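Local coordinates for sepf-like protein (Archaeoglobus fulgidus, PDB 3ZIE) that is a SepF-like cell-division protein, probably related in role to the bacterial SepF proteins that tether the Z ring to the membrane, at residues B[24-35]-B[64-74]. The protein carries 1 engineered substitution. Sequence-based numbering, arbitrary orientation.
Sequences GNIVVADIAFIK and EDYVIMTPTGI. Engineered in segment 64-74: Met69 (natural residue Ile).
Tyr66 lays its ring across Asp30 in a non-hydrogen-bonded pair of the antiparallel strands 26-30 and 66-70, the middle two of a four-stranded mixed sheet in which 26-30 also bonds to the parallel strand 2-7. Asp30 OD1 stands over one ring face, offset toward the rim, and the carboxylate plane is turned 29° from the ring, with Asp30 CB 3.6 Å from Tyr66 CE1. With CG anti to the backbone N (chi1 -174°), Asp30 also directs OD1 forward to Ala32, whose N donates to it at 3.0 Å from above the carboxylate plane and closes an Asx turn where the strand ends. On this same sheet face, Val28 reaches obliquely to the ring, CG1 lying 3.9 Å from Tyr66 CD1, and its other methyl, CG2, is turned to Ile68 CG1. Leu62 of the second subunit packs on both Val28 and Tyr66, placing this face at the dimer interface.

The other face carries Val27, Ala29, Val67 and the engineered selenomethionine Met69, whose side chain runs to helices 14-22 and 38-55. Paired N-H···O bonds join Val27 with Met69 and Ala29 with Val67, and Ile31 N continues the series to Asp65 O at 2.7 Å. Ile31 then drops its CD1 to within 4.0 Å of Val67 CG2. Near the opposite end, Ile26 sets CG1 3.6 Å from Pro71 CD, while its CD1 meets Ile74 CD1 as the two side chains cross at about a right angle.

Beyond the strands, Lys35 bends at chi3 and chi4 and brings NZ onto a lone pair of Glu64 O at 2.7 Å; the same ammonium forms a longer salt bridge with Glu64 OE1, reaching it from the anti side. Backbone bonds and apolar packing thus hold the buried middle, whereas the Lys35 ammonium links the loop ends by gripping the carbonyl and the carboxylate of Glu64.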
ATOM      1  N   GLY B  24      -4.556   0.429 -15.130  1.00 11.26           N
ATOM      2  CA  GLY B  24      -5.524  -0.065 -14.165  1.00  9.51           C
ATOM      3  C   GLY B  24      -4.872  -0.679 -12.927  1.00  8.54           C
ATOM      4  O   GLY B  24      -5.551  -1.382 -12.145  1.00  8.49           O
ATOM      5  N   ASN B  25      -3.565  -0.473 -12.781  1.00  8.03           N
ATOM      6  CA  ASN B  25      -2.798  -0.972 -11.618  1.00  8.62           C
ATOM      7  C   ASN B  25      -2.665   0.065 -10.491  1.00  8.60           C
ATOM      8  O   ASN B  25      -2.934   1.257 -10.714  1.00  7.21           O
ATOM      9  CB  ASN B  25      -1.445  -1.519 -12.084  1.00  7.75           C
ATOM     10  CG  ASN B  25      -1.611  -2.666 -13.073  1.00  9.59           C
ATOM     11  OD1 ASN B  25      -0.929  -2.727 -14.139  1.00 12.09           O
ATOM     12  ND2 ASN B  25      -2.517  -3.574 -12.759  1.00  5.86           N
ATOM     13  N   ILE B  26      -2.239  -0.402  -9.301  1.00  7.62           N
ATOM     14  CA  ILE B  26      -2.110   0.426  -8.083  1.00  7.01           C
ATOM     15  C   ILE B  26      -0.610   0.668  -7.894  1.00  8.41           C
ATOM     16  O   ILE B  26       0.208  -0.263  -8.084  1.00  8.21           O
ATOM     17  CB  ILE B  26      -2.722  -0.267  -6.867  1.00  7.78           C
ATOM     18  CG1 ILE B  26      -4.262  -0.388  -7.069  1.00  8.38           C
ATOM     19  CG2 ILE B  26      -2.351   0.456  -5.459  1.00  7.48           C
ATOM     20  CD1 ILE B  26      -4.917  -1.406  -6.191  1.00  9.25           C
ATOM     21  N   VAL B  27      -0.242   1.906  -7.562  1.00  6.67           N
ATOM     22  CA  VAL B  27       1.154   2.214  -7.266  1.00  7.01           C
ATOM     23  C   VAL B  27       1.277   2.748  -5.853  1.00  7.62           C
ATOM     24  O   VAL B  27       0.506   3.651  -5.457  1.00  7.26           O
ATOM     25  CB  VAL B  27       1.727   3.281  -8.218  1.00  7.72           C
ATOM     26  CG1 VAL B  27       3.176   3.645  -7.817  1.00  8.65           C
ATOM     27  CG2 VAL B  27       1.655   2.807  -9.666  1.00  7.84           C
ATOM     28  N   VAL B  28       2.216   2.179  -5.096  1.00  7.09           N
ATOM     29  CA  VAL B  28       2.571   2.712  -3.792  1.00  8.42           C
ATOM     30  C   VAL B  28       3.950   3.350  -4.009  1.00  9.85           C
ATOM     31  O   VAL B  28       4.929   2.693  -4.382  1.00 10.58           O
ATOM     32  CB  VAL B  28       2.579   1.636  -2.693  1.00  8.99           C
ATOM     33  CG1 VAL B  28       2.967   2.273  -1.272  1.00 10.42           C
ATOM     34  CG2 VAL B  28       1.182   1.015  -2.558  1.00  8.78           C
ATOM     35  N   ALA B  29       4.020   4.668  -3.858  1.00 11.06           N
ATOM     36  CA  ALA B  29       5.271   5.402  -4.156  1.00 12.40           C
ATOM     37  C   ALA B  29       6.011   5.805  -2.887  1.00 13.33           C
ATOM     38  O   ALA B  29       5.417   6.409  -1.951  1.00 13.86           O
ATOM     39  CB  ALA B  29       4.935   6.629  -5.020  1.00 12.36           C
ATOM     40  N   ASP B  30       7.313   5.471  -2.836  1.00 13.53           N
ATOM     41  CA  ASP B  30       8.149   5.867  -1.724  1.00 13.05           C
ATOM     42  C   ASP B  30       8.718   7.219  -2.076  1.00 12.33           C
ATOM     43  O   ASP B  30       9.403   7.327  -3.090  1.00 12.46           O
ATOM     44  CB  ASP B  30       9.297   4.863  -1.535  1.00 14.56           C
ATOM     45  CG  ASP B  30      10.125   5.148  -0.284  1.00 18.13           C
ATOM     46  OD1 ASP B  30       9.887   6.147   0.405  1.00 20.70           O
ATOM     47  OD2 ASP B  30      11.018   4.333   0.065  1.00 23.96           O
ATOM     48  N   ILE B  31       8.394   8.245  -1.281  1.00 12.86           N
ATOM     49  CA  ILE B  31       8.942   9.595  -1.532  1.00 12.59           C
ATOM     50  C   ILE B  31       9.997  10.029  -0.499  1.00 13.28           C
ATOM     51  O   ILE B  31      10.369  11.230  -0.478  1.00 12.01           O
ATOM     52  CB  ILE B  31       7.809  10.708  -1.575  1.00 13.16           C
ATOM     53  CG1 ILE B  31       7.026  10.685  -0.241  1.00 15.43           C
ATOM     54  CG2 ILE B  31       7.037  10.570  -2.957  1.00 13.00           C
ATOM     55  CD1 ILE B  31       5.950  11.708   0.004  1.00 18.98           C
ATOM     56  N   ALA B  32      10.459   9.082   0.345  1.00 12.86           N
ATOM     57  CA  ALA B  32      11.388   9.413   1.444  1.00 13.78           C
ATOM     58  C   ALA B  32      12.561  10.229   0.969  1.00 14.93           C
ATOM     59  O   ALA B  32      13.002  11.176   1.661  1.00 14.87           O
ATOM     60  CB  ALA B  32      11.917   8.094   2.117  1.00 14.33           C
ATOM     61  N   PHE B  33      13.073   9.855  -0.205  1.00 14.84           N
ATOM     62  CA  PHE B  33      14.329  10.395  -0.694  1.00 17.20           C
ATOM     63  C   PHE B  33      14.292  11.867  -1.035  1.00 17.79           C
ATOM     64  O   PHE B  33      15.357  12.541  -1.057  1.00 15.94           O
ATOM     65  CB  PHE B  33      14.860   9.614  -1.911  1.00 16.96           C
ATOM     66  CG  PHE B  33      16.297   9.959  -2.258  1.00 20.40           C
ATOM     67  CD1 PHE B  33      17.352   9.595  -1.386  1.00 22.88           C
ATOM     68  CD2 PHE B  33      16.605  10.706  -3.432  1.00 20.96           C
ATOM     69  CE1 PHE B  33      18.710   9.938  -1.690  1.00 23.77           C
ATOM     70  CE2 PHE B  33      17.944  11.029  -3.755  1.00 22.52           C
ATOM     71  CZ  PHE B  33      18.995  10.641  -2.888  1.00 24.12           C
ATOM     72  N   ILE B  34      13.090  12.342  -1.387  1.00 17.05           N
ATOM     73  CA  ILE B  34      12.929  13.700  -1.873  1.00 16.36           C
ATOM     74  C   ILE B  34      12.120  14.531  -0.888  1.00 16.93           C
ATOM     75  O   ILE B  34      11.726  15.651  -1.225  1.00 17.70           O
ATOM     76  CB  ILE B  34      12.242  13.743  -3.279  1.00 15.41           C
ATOM     77  CG1 ILE B  34      10.835  13.092  -3.262  1.00 17.63           C
ATOM     78  CG2 ILE B  34      13.125  13.129  -4.342  1.00 16.81           C
ATOM     79  CD1 ILE B  34       9.936  13.328  -4.540  1.00 12.28           C
ATOM     80  N   LYS B  35      11.862  14.011   0.315  1.00 16.36           N
ATOM     81  CA  LYS B  35      11.117  14.779   1.311  1.00 19.26           C
ATOM     82  C   LYS B  35      11.846  16.078   1.700  1.00 20.16           C
ATOM     83  O   LYS B  35      11.214  17.039   2.128  1.00 20.31           O
ATOM     84  CB  LYS B  35      10.791  13.969   2.554  1.00 19.29           C
ATOM     85  CG  LYS B  35       9.436  13.220   2.467  1.00 22.31           C
ATOM     86  CD  LYS B  35       8.999  12.738   3.811  1.00 25.21           C
ATOM     87  CE  LYS B  35       8.305  13.804   4.624  1.00 25.32           C
ATOM     88  NZ  LYS B  35       6.818  13.594   4.659  1.00 25.31           N
ATOM     89  N   GLU B  64       4.690   9.060   6.669  1.00 20.20           N
ATOM     90  CA  GLU B  64       5.491  10.203   6.204  1.00 22.08           C
ATOM     91  C   GLU B  64       6.114   9.981   4.856  1.00 20.11           C
ATOM     92  O   GLU B  64       6.444  10.942   4.166  1.00 20.69           O
ATOM     93  CB  GLU B  64       6.669  10.434   7.188  1.00 23.93           C
ATOM     94  CG  GLU B  64       6.256  10.861   8.564  1.00 29.47           C
ATOM     95  CD  GLU B  64       6.222  12.371   8.693  1.00 35.81           C
ATOM     96  OE1 GLU B  64       5.976  13.058   7.670  1.00 39.02           O
ATOM     97  OE2 GLU B  64       6.465  12.871   9.822  1.00 39.08           O
ATOM     98  N   ASP B  65       6.336   8.725   4.483  1.00 17.93           N
ATOM     99  CA  ASP B  65       7.269   8.463   3.405  1.00 17.03           C
ATOM    100  C   ASP B  65       6.685   7.854   2.150  1.00 16.13           C
ATOM    101  O   ASP B  65       7.407   7.665   1.176  1.00 17.12           O
ATOM    102  CB  ASP B  65       8.463   7.634   3.944  1.00 18.63           C
ATOM    103  CG  ASP B  65       9.309   8.430   4.921  1.00 22.37           C
ATOM    104  OD1 ASP B  65       9.248   9.687   4.862  1.00 25.00           O
ATOM    105  OD2 ASP B  65      10.012   7.826   5.754  1.00 25.68           O
ATOM    106  N   TYR B  66       5.389   7.509   2.186  1.00 14.63           N
ATOM    107  CA  TYR B  66       4.698   6.844   1.074  1.00 11.90           C
ATOM    108  C   TYR B  66       3.418   7.577   0.670  1.00 10.47           C
ATOM    109  O   TYR B  66       2.800   8.262   1.459  1.00 10.27           O
ATOM    110  CB  TYR B  66       4.277   5.398   1.441  1.00 12.29           C
ATOM    111  CG  TYR B  66       5.450   4.510   1.599  1.00 12.13           C
ATOM    112  CD1 TYR B  66       6.027   3.878   0.504  1.00 11.40           C
ATOM    113  CD2 TYR B  66       5.987   4.291   2.853  1.00 13.58           C
ATOM    114  CE1 TYR B  66       7.160   3.052   0.666  1.00 13.23           C
ATOM    115  CE2 TYR B  66       7.130   3.502   3.012  1.00 14.92           C
ATOM    116  CZ  TYR B  66       7.700   2.892   1.905  1.00 12.98           C
ATOM    117  OH  TYR B  66       8.811   2.102   2.082  1.00 13.74           O
ATOM    118  N   VAL B  67       3.002   7.349  -0.554  1.00 10.62           N
ATOM    119  CA  VAL B  67       1.720   7.829  -1.052  1.00 11.99           C
ATOM    120  C   VAL B  67       1.105   6.658  -1.811  1.00 12.50           C
ATOM    121  O   VAL B  67       1.779   5.999  -2.580  1.00 12.71           O
ATOM    122  CB  VAL B  67       1.959   9.038  -2.013  1.00 13.42           C
ATOM    123  CG1 VAL B  67       0.734   9.495  -2.595  1.00 15.74           C
ATOM    124  CG2 VAL B  67       2.465  10.226  -1.194  1.00 14.63           C
ATOM    125  N   ILE B  68      -0.173   6.399  -1.604  1.00 11.90           N
ATOM    126  CA  ILE B  68      -0.853   5.301  -2.292  1.00 10.09           C
ATOM    127  C   ILE B  68      -1.670   5.932  -3.417  1.00 11.52           C
ATOM    128  O   ILE B  68      -2.435   6.881  -3.186  1.00  9.42           O
ATOM    129  CB  ILE B  68      -1.804   4.531  -1.369  1.00 10.51           C
ATOM    130  CG1 ILE B  68      -1.086   3.918  -0.151  1.00 11.00           C
ATOM    131  CG2 ILE B  68      -2.511   3.428  -2.167  1.00 10.97           C
ATOM    132  CD1 ILE B  68      -2.048   3.499   1.023  1.00 11.55           C
HETATM  133  N   MSE B  69      -1.505   5.414  -4.625  1.00 10.46           N
HETATM  134  CA  MSE B  69      -2.244   5.921  -5.778  1.00 12.61           C
HETATM  135  C   MSE B  69      -3.075   4.836  -6.393  1.00 11.63           C
HETATM  136  O   MSE B  69      -2.551   3.744  -6.690  1.00 11.19           O
HETATM  137  CB  MSE B  69      -1.218   6.430  -6.801  1.00 12.09           C
HETATM  138  CG  MSE B  69      -0.424   7.629  -6.184  1.00 17.01           C
HETATM  139 SE   MSE B  69       0.499   8.137  -7.740  1.00 31.11          SE
HETATM  140  CE  MSE B  69      -1.391   8.958  -8.368  1.00  9.36           C
ATOM    141  N   THR B  70      -4.363   5.109  -6.623  1.00 11.51           N
ATOM    142  CA  THR B  70      -5.233   4.057  -7.191  1.00  9.92           C
ATOM    143  C   THR B  70      -5.775   4.469  -8.563  1.00  9.78           C
ATOM    144  O   THR B  70      -5.903   5.694  -8.827  1.00 10.32           O
ATOM    145  CB  THR B  70      -6.423   3.756  -6.295  1.00 11.14           C
ATOM    146  OG1 THR B  70      -7.154   4.955  -6.054  1.00 12.20           O
ATOM    147  CG2 THR B  70      -5.960   3.185  -4.937  1.00 11.80           C
ATOM    148  N   PRO B  71      -6.121   3.476  -9.411  1.00  8.76           N
ATOM    149  CA  PRO B  71      -6.673   3.783 -10.704  1.00  8.39           C
ATOM    150  C   PRO B  71      -8.193   3.956 -10.641  1.00  9.73           C
ATOM    151  O   PRO B  71      -8.798   3.835  -9.557  1.00  8.78           O
ATOM    152  CB  PRO B  71      -6.345   2.511 -11.513  1.00  8.71           C
ATOM    153  CG  PRO B  71      -6.579   1.401 -10.452  1.00  7.27           C
ATOM    154  CD  PRO B  71      -5.877   2.008  -9.259  1.00  7.43           C
ATOM    155  N   THR B  72      -8.814   4.203 -11.796  1.00  8.99           N
ATOM    156  CA  THR B  72     -10.255   4.539 -11.829  1.00  9.29           C
ATOM    157  C   THR B  72     -11.037   3.475 -11.056  1.00 10.79           C
ATOM    158  O   THR B  72     -10.800   2.258 -11.254  1.00  9.93           O
ATOM    159  CB  THR B  72     -10.750   4.540 -13.289  1.00 10.22           C
ATOM    160  OG1 THR B  72      -9.861   5.334 -14.081  1.00 10.35           O
ATOM    161  CG2 THR B  72     -12.226   5.099 -13.428  1.00  8.39           C
ATOM    162  N   GLY B  73     -11.936   3.922 -10.177  1.00 10.78           N
ATOM    163  CA  GLY B  73     -12.916   3.012  -9.530  1.00 12.85           C
ATOM    164  C   GLY B  73     -12.329   2.217  -8.362  1.00 15.21           C
ATOM    165  O   GLY B  73     -12.982   1.284  -7.860  1.00 16.84           O
ATOM    166  N   ILE B  74     -11.088   2.509  -7.977  1.00 12.41           N
ATOM    167  CA  ILE B  74     -10.515   1.910  -6.740  1.00 12.96           C
ATOM    168  C   ILE B  74     -10.270   3.093  -5.821  1.00 12.20           C
ATOM    169  O   ILE B  74      -9.729   4.116  -6.247  1.00 11.91           O
ATOM    170  CB  ILE B  74      -9.247   1.010  -6.977  1.00 10.94           C
ATOM    171  CG1 ILE B  74      -9.586  -0.178  -7.930  1.00 11.26           C
ATOM    172  CG2 ILE B  74      -8.633   0.545  -5.605  1.00 11.02           C
ATOM    173  CD1 ILE B  74      -8.385  -1.083  -8.418  1.00 10.18           C
TER